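PDB 3UOR: ABC transporter sugar binding protein from Xanthomonas axonopodis pv. citri, which probably binds maltose or related sugars in the periplasm and hands them to an ABC transporter for import. Local coordinates for residues A[29-37]-A[313-324]; A[83-94]-A[300-311]. One frame throughout, in Å; residues are numbered along the deposited sequence.

Interaction 1: residues A[29-37]-A[313-324]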
loop_
_atom_site.group_PDB
_atom_site.type_symbol
_atom_site.label_atom_id
_atom_site.label_comp_id
_atom_site.label_asym_id
_atom_site.label_seq_id
_atom_site.Cartn_x
_atom_site.Cartn_y
_atom_site.Cartn_z
ATOM N N LYS A 29 12.015 29.905 16.349
ATOM C CA LYS A 29 13.458 29.965 16.556
ATOM C C LYS A 29 14.162 28.638 16.250
ATOM O O LYS A 29 15.196 28.634 15.579
ATOM C CB LYS A 29 13.790 30.443 17.973
ATOM C CG LYS A 29 14.418 31.828 18.021
ATOM C CD LYS A 29 15.722 31.855 17.242
ATOM C CE LYS A 29 16.342 33.234 17.265
ATOM N NZ LYS A 29 16.674 33.651 18.653
ATOM N N THR A 30 13.610 27.523 16.737
ATOM C CA THR A 30 14.180 26.193 16.465
ATOM C C THR A 30 13.755 25.669 15.097
ATOM O O THR A 30 12.565 25.492 14.831
ATOM C CB THR A 30 13.751 25.116 17.498
ATOM O OG1 THR A 30 14.062 25.533 18.830
ATOM C CG2 THR A 30 14.474 23.807 17.218
ATOM N N THR A 31 14.721 25.396 14.230
ATOM C CA THR A 31 14.382 24.900 12.906
ATOM C C THR A 31 14.525 23.390 12.782
ATOM O O THR A 31 15.573 22.816 13.072
ATOM C CB THR A 31 15.180 25.594 11.796
ATOM O OG1 THR A 31 14.687 26.928 11.624
ATOM C CG2 THR A 31 15.016 24.844 10.484
ATOM N N VAL A 32 13.440 22.764 12.342
ATOM C CA VAL A 32 13.392 21.339 12.062
ATOM C C VAL A 32 13.345 21.113 10.547
ATOM O O VAL A 32 12.578 21.765 9.834
ATOM C CB VAL A 32 12.162 20.713 12.747
ATOM C CG1 VAL A 32 11.783 19.420 12.094
ATOM C CG2 VAL A 32 12.452 20.509 14.223
ATOM N N ARG A 33 14.186 20.213 10.049
ATOM C CA ARG A 33 14.160 19.879 8.631
ATOM C C ARG A 33 13.379 18.596 8.368
ATOM O O ARG A 33 13.721 17.514 8.858
ATOM C CB ARG A 33 15.567 19.803 8.049
ATOM C CG ARG A 33 16.254 21.161 7.973
ATOM C CD ARG A 33 17.606 21.039 7.303
ATOM N NE ARG A 33 18.401 19.970 7.905
ATOM C CZ ARG A 33 18.915 18.942 7.234
ATOM N NH1 ARG A 33 18.733 18.837 5.918
ATOM N NH2 ARG A 33 19.620 18.024 7.884
ATOM N N PHE A 34 12.330 18.750 7.573
ATOM C CA PHE A 34 11.365 17.698 7.284
ATOM C C PHE A 34 11.382 17.407 5.780
ATOM O O PHE A 34 11.014 18.260 4.974
ATOM C CB PHE A 34 9.978 18.187 7.726
ATOM C CG PHE A 34 8.857 17.240 7.423
ATOM C CD1 PHE A 34 9.096 15.903 7.153
ATOM C CD2 PHE A 34 7.552 17.691 7.430
ATOM C CE1 PHE A 34 8.049 15.033 6.876
ATOM C CE2 PHE A 34 6.503 16.834 7.161
ATOM C CZ PHE A 34 6.752 15.496 6.884
ATOM N N TRP A 35 11.833 16.216 5.404
ATOM C CA TRP A 35 11.824 15.807 4.001
ATOM C C TRP A 35 10.595 14.961 3.694
ATOM O O TRP A 35 10.291 14.022 4.422
ATOM C CB TRP A 35 13.058 14.986 3.667
ATOM C CG TRP A 35 14.327 15.734 3.683
ATOM C CD1 TRP A 35 14.519 17.035 4.050
ATOM C CD2 TRP A 35 15.613 15.223 3.316
ATOM N NE1 TRP A 35 15.852 17.366 3.933
ATOM C CE2 TRP A 35 16.541 16.268 3.482
ATOM C CE3 TRP A 35 16.069 13.978 2.864
ATOM C CZ2 TRP A 35 17.898 16.106 3.211
ATOM C CZ3 TRP A 35 17.405 13.821 2.591
ATOM C CH2 TRP A 35 18.308 14.877 2.769
ATOM N N ALA A 36 9.896 15.294 2.613
ATOM C CA ALA A 36 8.713 14.558 2.201
ATOM C C ALA A 36 8.739 14.477 0.678
ATOM O O ALA A 36 9.529 15.174 0.046
ATOM C CB ALA A 36 7.477 15.264 2.686
ATOM N N MET A 37 7.897 13.631 0.087
ATOM C CA MET A 37 7.994 13.345 -1.350
ATOM C C MET A 37 6.757 13.699 -2.167
ATOM O O MET A 37 5.652 13.254 -1.854
ATOM C CB MET A 37 8.288 11.867 -1.583
ATOM C CG MET A 37 9.681 11.426 -1.192
ATOM S SD MET A 37 9.783 11.140 0.571
ATOM C CE MET A 37 11.344 10.271 0.709
ATOM N N HIS A 313 17.258 18.092 17.390
ATOM C CA HIS A 313 15.992 18.506 17.978
ATOM C C HIS A 313 14.982 17.385 17.857
ATOM O O HIS A 313 14.080 17.439 17.020
ATOM C CB HIS A 313 15.460 19.744 17.263
ATOM C CG HIS A 313 16.532 20.659 16.771
ATOM N ND1 HIS A 313 17.107 21.627 17.566
ATOM C CD2 HIS A 313 17.145 20.747 15.565
ATOM C CE1 HIS A 313 18.025 22.273 16.870
ATOM N NE2 HIS A 313 18.069 21.758 15.654
ATOM N N LYS A 314 15.131 16.368 18.692
ATOM C CA LYS A 314 14.248 15.220 18.610
ATOM C C LYS A 314 12.874 15.528 19.184
ATOM O O LYS A 314 11.859 15.070 18.662
ATOM C CB LYS A 314 14.892 13.996 19.258
ATOM C CG LYS A 314 16.004 13.452 18.387
ATOM C CD LYS A 314 16.783 12.322 19.029
ATOM C CE LYS A 314 17.996 11.985 18.165
ATOM N NZ LYS A 314 18.685 10.742 18.589
ATOM N N ASP A 315 12.829 16.344 20.229
ATOM C CA ASP A 315 11.563 16.630 20.885
ATOM C C ASP A 315 10.685 17.565 20.060
ATOM O O ASP A 315 9.460 17.424 20.060
ATOM C CB ASP A 315 11.802 17.186 22.294
ATOM C CG ASP A 315 12.732 16.303 23.117
ATOM O OD1 ASP A 315 12.446 15.088 23.247
ATOM O OD2 ASP A 315 13.754 16.825 23.619
ATOM N N ALA A 316 11.297 18.529 19.371
ATOM C CA ALA A 316 10.543 19.401 18.471
ATOM C C ALA A 316 10.057 18.518 17.346
ATOM O O ALA A 316 8.914 18.614 16.906
ATOM C CB ALA A 316 11.421 20.517 17.918
ATOM N N SER A 317 10.950 17.644 16.895
ATOM C CA SER A 317 10.665 16.716 15.814
ATOM C C SER A 317 9.490 15.821 16.169
ATOM O O SER A 317 8.593 15.636 15.357
ATOM C CB SER A 317 11.902 15.876 15.499
ATOM O OG SER A 317 12.852 16.649 14.786
ATOM N N TRP A 318 9.488 15.282 17.386
ATOM C CA TRP A 318 8.377 14.457 17.810
ATOM C C TRP A 318 7.065 15.238 17.793
ATOM O O TRP A 318 6.035 14.713 17.389
ATOM C CB TRP A 318 8.589 13.881 19.202
ATOM C CG TRP A 318 7.313 13.290 19.690
ATOM C CD1 TRP A 318 6.489 13.788 20.658
ATOM C CD2 TRP A 318 6.667 12.120 19.176
ATOM N NE1 TRP A 318 5.378 12.979 20.798
ATOM C CE2 TRP A 318 5.470 11.948 19.901
ATOM C CE3 TRP A 318 6.998 11.186 18.187
ATOM C CZ2 TRP A 318 4.601 10.882 19.666
ATOM C CZ3 TRP A 318 6.137 10.134 17.954
ATOM C CH2 TRP A 318 4.951 9.989 18.692
ATOM N N LYS A 319 7.087 16.484 18.249
ATOM C CA LYS A 319 5.852 17.282 18.286
ATOM C C LYS A 319 5.249 17.426 16.894
ATOM O O LYS A 319 4.032 17.389 16.728
ATOM C CB LYS A 319 6.096 18.673 18.892
ATOM C CG LYS A 319 6.372 18.673 20.396
ATOM C CD LYS A 319 6.667 20.091 20.878
ATOM C CE LYS A 319 6.916 20.168 22.386
ATOM N NZ LYS A 319 5.642 20.273 23.154
ATOM N N LEU A 320 6.102 17.604 15.893
ATOM C CA LEU A 320 5.618 17.700 14.527
ATOM C C LEU A 320 4.919 16.401 14.109
ATOM O O LEU A 320 3.875 16.426 13.452
ATOM C CB LEU A 320 6.761 18.029 13.569
ATOM C CG LEU A 320 6.425 17.830 12.102
ATOM C CD1 LEU A 320 5.269 18.708 11.689
ATOM C CD2 LEU A 320 7.643 18.108 11.247
ATOM N N ILE A 321 5.476 15.265 14.509
ATOM C CA ILE A 321 4.926 13.982 14.081
ATOM C C ILE A 321 3.602 13.730 14.774
ATOM O O ILE A 321 2.647 13.209 14.181
ATOM C CB ILE A 321 5.880 12.817 14.367
ATOM C CG1 ILE A 321 7.064 12.845 13.397
ATOM C CG2 ILE A 321 5.161 11.500 14.198
ATOM C CD1 ILE A 321 8.017 11.700 13.603
ATOM N N GLU A 322 3.555 14.134 16.034
ATOM C CA GLU A 322 2.370 14.010 16.850
ATOM C C GLU A 322 1.255 14.847 16.256
ATOM O O GLU A 322 0.122 14.386 16.169
ATOM C CB GLU A 322 2.672 14.479 18.269
ATOM C CG GLU A 322 1.632 14.054 19.268
ATOM C CD GLU A 322 1.969 14.522 20.672
ATOM O OE1 GLU A 322 1.905 15.743 20.917
ATOM O OE2 GLU A 322 2.291 13.674 21.521
ATOM N N TYR A 323 1.584 16.070 15.842
ATOM C CA TYR A 323 0.616 16.959 15.194
ATOM C C TYR A 323 0.021 16.277 13.961
ATOM O O TYR A 323 -1.197 16.271 13.769
ATOM C CB TYR A 323 1.280 18.282 14.798
ATOM C CG TYR A 323 0.412 19.197 13.955
ATOM C CD1 TYR A 323 -0.501 20.065 14.541
ATOM C CD2 TYR A 323 0.517 19.196 12.573
ATOM C CE1 TYR A 323 -1.293 20.901 13.763
ATOM C CE2 TYR A 323 -0.270 20.017 11.786
ATOM C CZ TYR A 323 -1.171 20.864 12.380
ATOM O OH TYR A 323 -1.946 21.673 11.577
ATOM N N LEU A 324 0.886 15.683 13.141
ATOM C CA LEU A 324 0.443 15.014 11.925
ATOM C C LEU A 324 -0.287 13.723 12.257
ATOM O O LEU A 324 -0.893 13.115 11.382
ATOM C CB LEU A 324 1.619 14.737 10.996
ATOM C CG LEU A 324 2.225 15.994 10.381
ATOM C CD1 LEU A 324 3.437 15.634 9.539
ATOM C CD2 LEU A 324 1.177 16.726 9.551
#

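Interaction 2: residues A[83-94]-A[300-311]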
loop_
_atom_site.group_PDB
_atom_site.type_symbol
_atom_site.label_atom_id
_atom_site.label_comp_id
_atom_site.label_asym_id
_atom_site.label_seq_id
_atom_site.Cartn_x
_atom_site.Cartn_y
_atom_site.Cartn_z
ATOM N N LEU A 83 21.381 14.188 7.207
ATOM C CA LEU A 83 19.992 13.740 7.266
ATOM C C LEU A 83 19.094 14.794 7.906
ATOM O O LEU A 83 19.516 15.516 8.801
ATOM C CB LEU A 83 19.880 12.442 8.069
ATOM C CG LEU A 83 20.598 11.208 7.536
ATOM C CD1 LEU A 83 20.378 10.036 8.483
ATOM C CD2 LEU A 83 20.114 10.879 6.125
ATOM N N PRO A 84 17.838 14.873 7.453
ATOM C CA PRO A 84 16.903 15.813 8.073
ATOM C C PRO A 84 16.509 15.301 9.448
ATOM O O PRO A 84 16.908 14.202 9.824
ATOM C CB PRO A 84 15.707 15.769 7.131
ATOM C CG PRO A 84 15.751 14.388 6.559
ATOM C CD PRO A 84 17.196 14.032 6.429
ATOM N N ASP A 85 15.738 16.086 10.192
ATOM C CA ASP A 85 15.253 15.656 11.500
ATOM C C ASP A 85 14.079 14.716 11.350
ATOM O O ASP A 85 14.062 13.627 11.923
ATOM C CB ASP A 85 14.821 16.866 12.323
ATOM C CG ASP A 85 15.905 17.921 12.401
ATOM O OD1 ASP A 85 15.734 19.007 11.804
ATOM O OD2 ASP A 85 16.940 17.640 13.032
ATOM N N VAL A 86 13.090 15.150 10.583
ATOM C CA VAL A 86 11.919 14.333 10.340
ATOM C C VAL A 86 11.852 13.956 8.861
ATOM O O VAL A 86 12.245 14.731 7.983
ATOM C CB VAL A 86 10.650 15.055 10.796
ATOM C CG1 VAL A 86 9.408 14.209 10.497
ATOM C CG2 VAL A 86 10.755 15.365 12.279
ATOM N N CYS A 87 11.382 12.749 8.587
ATOM C CA CYS A 87 11.367 12.272 7.216
ATOM C C CYS A 87 10.198 11.335 6.952
ATOM O O CYS A 87 9.889 10.448 7.758
ATOM C CB CYS A 87 12.684 11.565 6.892
ATOM S SG CYS A 87 12.904 11.162 5.145
ATOM N N GLN A 88 9.559 11.537 5.807
ATOM C CA GLN A 88 8.564 10.609 5.294
ATOM C C GLN A 88 9.301 9.413 4.684
ATOM O O GLN A 88 10.183 9.588 3.838
ATOM C CB GLN A 88 7.735 11.293 4.206
ATOM C CG GLN A 88 6.828 10.346 3.460
ATOM C CD GLN A 88 6.200 10.961 2.233
ATOM O OE1 GLN A 88 6.413 12.133 1.927
ATOM N NE2 GLN A 88 5.410 10.162 1.512
ATOM N N LEU A 89 8.954 8.205 5.116
ATOM C CA LEU A 89 9.599 6.995 4.599
ATOM C C LEU A 89 8.544 6.011 4.131
ATOM O O LEU A 89 7.671 5.608 4.909
ATOM C CB LEU A 89 10.448 6.326 5.684
ATOM C CG LEU A 89 11.910 6.009 5.388
ATOM C CD1 LEU A 89 12.623 7.220 4.835
ATOM C CD2 LEU A 89 12.596 5.525 6.636
ATOM N N GLY A 90 8.605 5.626 2.862
ATOM C CA GLY A 90 7.786 4.517 2.393
ATOM C C GLY A 90 7.977 3.368 3.362
ATOM O O GLY A 90 9.102 3.069 3.788
ATOM N N ASN A 91 6.899 2.712 3.749
ATOM C CA ASN A 91 7.066 1.790 4.859
ATOM C C ASN A 91 7.819 0.486 4.548
ATOM O O ASN A 91 8.124 -0.269 5.457
ATOM C CB ASN A 91 5.763 1.592 5.648
ATOM C CG ASN A 91 4.670 1.050 4.809
ATOM O OD1 ASN A 91 4.937 0.499 3.747
ATOM N ND2 ASN A 91 3.418 1.200 5.263
ATOM N N THR A 92 8.144 0.227 3.282
ATOM C CA THR A 92 8.980 -0.933 2.969
ATOM C C THR A 92 10.464 -0.553 3.041
ATOM O O THR A 92 11.339 -1.414 3.007
ATOM C CB THR A 92 8.649 -1.587 1.595
ATOM O OG1 THR A 92 8.714 -0.606 0.569
ATOM C CG2 THR A 92 7.257 -2.190 1.600
ATOM N N TRP A 93 10.731 0.744 3.158
ATOM C CA TRP A 93 12.083 1.250 3.352
ATOM C C TRP A 93 12.547 1.172 4.804
ATOM O O TRP A 93 13.735 1.228 5.068
ATOM C CB TRP A 93 12.186 2.703 2.887
ATOM C CG TRP A 93 12.011 2.873 1.427
ATOM C CD1 TRP A 93 11.671 1.908 0.527
ATOM C CD2 TRP A 93 12.165 4.084 0.680
ATOM N NE1 TRP A 93 11.601 2.443 -0.734
ATOM C CE2 TRP A 93 11.903 3.777 -0.667
ATOM C CE3 TRP A 93 12.499 5.393 1.018
ATOM C CZ2 TRP A 93 11.965 4.728 -1.669
ATOM C CZ3 TRP A 93 12.559 6.334 0.025
ATOM C CH2 TRP A 93 12.298 5.999 -1.305
ATOM N N LEU A 94 11.619 1.069 5.749
ATOM C CA LEU A 94 11.981 1.070 7.176
ATOM C C LEU A 94 13.038 0.033 7.556
ATOM O O LEU A 94 13.996 0.369 8.249
ATOM C CB LEU A 94 10.746 0.859 8.051
ATOM C CG LEU A 94 10.251 2.009 8.911
ATOM C CD1 LEU A 94 10.092 3.256 8.076
ATOM C CD2 LEU A 94 8.937 1.618 9.542
ATOM N N ALA A 300 -0.658 -3.347 3.176
ATOM C CA ALA A 300 -0.491 -2.246 4.117
ATOM C C ALA A 300 0.589 -1.313 3.601
ATOM O O ALA A 300 1.696 -1.263 4.149
ATOM C CB ALA A 300 -0.123 -2.780 5.483
ATOM N N GLY A 301 0.287 -0.602 2.517
ATOM C CA GLY A 301 1.286 0.238 1.873
ATOM C C GLY A 301 1.178 1.628 2.447
ATOM O O GLY A 301 0.397 1.858 3.363
ATOM N N GLY A 302 1.940 2.562 1.897
ATOM C CA GLY A 302 1.860 3.944 2.319
ATOM C C GLY A 302 3.168 4.354 2.955
ATOM O O GLY A 302 4.196 3.744 2.694
ATOM N N SER A 303 3.131 5.377 3.805
ATOM C CA SER A 303 4.346 5.962 4.356
ATOM C C SER A 303 4.265 6.093 5.867
ATOM O O SER A 303 3.175 6.142 6.432
ATOM C CB SER A 303 4.591 7.349 3.762
ATOM O OG SER A 303 4.902 7.257 2.388
ATOM N N SER A 304 5.433 6.154 6.499
ATOM C CA SER A 304 5.569 6.383 7.929
ATOM C C SER A 304 6.352 7.658 8.108
ATOM O O SER A 304 6.961 8.136 7.167
ATOM C CB SER A 304 6.375 5.262 8.579
ATOM O OG SER A 304 5.727 4.010 8.427
ATOM N N LEU A 305 6.332 8.209 9.318
ATOM C CA LEU A 305 7.201 9.312 9.664
ATOM C C LEU A 305 8.238 8.781 10.633
ATOM O O LEU A 305 7.898 8.038 11.548
ATOM C CB LEU A 305 6.402 10.436 10.333
ATOM C CG LEU A 305 5.507 11.187 9.340
ATOM C CD1 LEU A 305 4.341 11.823 10.060
ATOM C CD2 LEU A 305 6.302 12.230 8.551
ATOM N N VAL A 306 9.492 9.172 10.438
ATOM C CA VAL A 306 10.583 8.766 11.322
ATOM C C VAL A 306 11.397 9.972 11.770
ATOM O O VAL A 306 11.372 11.031 11.138
ATOM C CB VAL A 306 11.573 7.818 10.604
ATOM C CG1 VAL A 306 10.853 6.602 10.078
ATOM C CG2 VAL A 306 12.255 8.554 9.465
ATOM N N ILE A 307 12.109 9.798 12.872
ATOM C CA ILE A 307 13.074 10.782 13.334
ATOM C C ILE A 307 14.444 10.130 13.143
ATOM O O ILE A 307 14.684 9.013 13.622
ATOM C CB ILE A 307 12.846 11.125 14.821
ATOM C CG1 ILE A 307 11.436 11.687 15.044
ATOM C CG2 ILE A 307 13.899 12.108 15.324
ATOM C CD1 ILE A 307 11.158 12.087 16.494
ATOM N N PHE A 308 15.332 10.780 12.404
ATOM C CA PHE A 308 16.681 10.235 12.276
ATOM C C PHE A 308 17.448 10.459 13.577
ATOM O O PHE A 308 17.337 11.519 14.199
ATOM C CB PHE A 308 17.410 10.851 11.094
ATOM C CG PHE A 308 16.886 10.391 9.769
ATOM C CD1 PHE A 308 16.232 11.270 8.924
ATOM C CD2 PHE A 308 17.015 9.075 9.388
ATOM C CE1 PHE A 308 15.735 10.849 7.705
ATOM C CE2 PHE A 308 16.518 8.633 8.168
ATOM C CZ PHE A 308 15.877 9.525 7.326
ATOM N N LYS A 309 18.211 9.461 14.008
ATOM C CA LYS A 309 18.819 9.548 15.331
ATOM C C LYS A 309 20.008 10.503 15.401
ATOM O O LYS A 309 20.505 10.799 16.488
ATOM C CB LYS A 309 19.128 8.162 15.916
ATOM C CG LYS A 309 20.273 7.436 15.302
ATOM C CD LYS A 309 20.151 5.948 15.564
ATOM C CE LYS A 309 20.240 5.616 17.035
ATOM N NZ LYS A 309 20.074 4.144 17.238
ATOM N N SER A 310 20.433 11.020 14.250
ATOM C CA SER A 310 21.452 12.076 14.210
ATOM C C SER A 310 20.888 13.488 14.449
ATOM O O SER A 310 21.642 14.458 14.515
ATOM C CB SER A 310 22.214 12.041 12.880
ATOM O OG SER A 310 21.342 12.224 11.773
ATOM N N SER A 311 19.566 13.603 14.571
ATOM C CA SER A 311 18.906 14.897 14.759
ATOM C C SER A 311 19.238 15.517 16.107
ATOM O O SER A 311 19.353 14.807 17.105
ATOM C CB SER A 311 17.394 14.710 14.661
ATOM O OG SER A 311 16.690 15.735 15.345
HETATM O O HOH W 1 19.827 14.138 11.554
#

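Interaction 1: residues A[29-37]-A[313-324]
T30 lays its methyl CG2 over one face of the H313 imidazole, a CH-pi contact in which the carbon stands 3.8 Å from the ring centroid and 29° off the ring normal. The approach is skewed toward one nitrogen, with T30 CG2 coming within 3.4 Å of H313 ND1. The T30 methyl lies anti to its own backbone N, which puts the methyl, not OG1, against the ring. On the side of the ring away from ND1, H313 CD2 is 3.6 Å from T31 O.

Further along, V32 packs on the first turn of the helix: CG2 sits 3.8 Å from A316 CB, and both methyls rest against S317 OG. That hydroxyl is turned back onto its own helix, where S317 OG donates to H313 O at 2.7 Å. The same carbonyl oxygen also takes S317 N from the opposite face of its plane, so two donors grip it and the serine can sit against valine with its polar end satisfied.

This is the alpha/beta layering of periplasmic binding proteins, a helix laid over the parallel strands of a lobe: strand 30-36 and helix 314-324 run 8.8 Å apart at closest approach, with 58° between their directions. No hydrogen bond joins the two segments; alternate side chains of the strand, T30, V32 and F34, do the packing.

F34 closes the row. With CG anti to the backbone N (chi1 177°), its ring is carried out toward the helix, where L320 CD2 meets F34 CD2 at 3.8 Å, the two side chains crossing nearly at right angles. L324, one turn on, comes from the opposite direction and sets CD1 obliquely against the ring, near CE2, while V86 of the neighbouring strand also touches F34.

Interaction 2: residues A[83-94]-A[300-311]
C87 and V306 face each other as a hydrogen-bonded antiparallel pair, C87 N giving to V306 O and V306 N returning to C87 O. L89 and S304 repeat the exchange, with the L89 N to S304 O bond almost straight at 174°. Backbone hydrogen bonds continue past the paired residues at both ends, through F308 N to D85 O and through N91 N to G302 O.

Side-chain polar bonds extend the grip. Q88, with CG anti to its backbone N and its chain extended, delivers NE2 to S303 OG at 3.1 Å; the bond is straight and lies in the amide plane, while OE1 of the same amide accepts from M37 N, so the amide is held at both ends. S303 OG also bonds Y141 OH. N91 ND2 reaches A300 O at 3.2 Å, less squarely, from above the carbonyl plane. At the other end S311 OG donates to D85 OD2 at 3.0 Å, on the anti side of the carboxylate, whose OD1 takes R33 N. A water donates to L83 O and lies close to S310 OG.

Contacts to the aromatic ring of F308 are of several kinds. L83 CD1 stands over one face in a CH-pi contact, 4.0 Å from the centroid, and P84 O comes to the ring edge, near its plane. The sulfur of C87 makes a sulfur-aromatic contact, also at the edge, 5.0 Å from the centroid.

Among the apolar pairs, P84 CG packs near F308 CE1, and V306 CG1 lies 4.0 Å from L89 CD2, with L94 CD1 at the same distance from that methyl. V86 and L305 meet on the sheet face that carries Q88, against F34 and helix 314-324.

An antiparallel strand from late in the chain, set beside parallel strands of the amino-terminal lobe, is characteristic of the type II periplasmic binding protein fold, the class of maltose-binding protein.

From the N terminus, strand 30-36 comes first, and strand 86-90 joins it as a parallel neighbour in the same sheet. The chain then runs through a long excursion before returning as strand 303-307, which closes the loop of interaction 2 by pairing with strand 86-90. After a short turn the chain enters helix 314-324, which closes the wider loop of interaction 1 on strand 30-36, so the second contact lies within the span of the first. Their centres are 12 Å apart. A hydrogen bond from K314 NZ to K309 O joins the two late segments, and this late strand-helix unit ties the two neighbouring parallel strands to the helix packed on them.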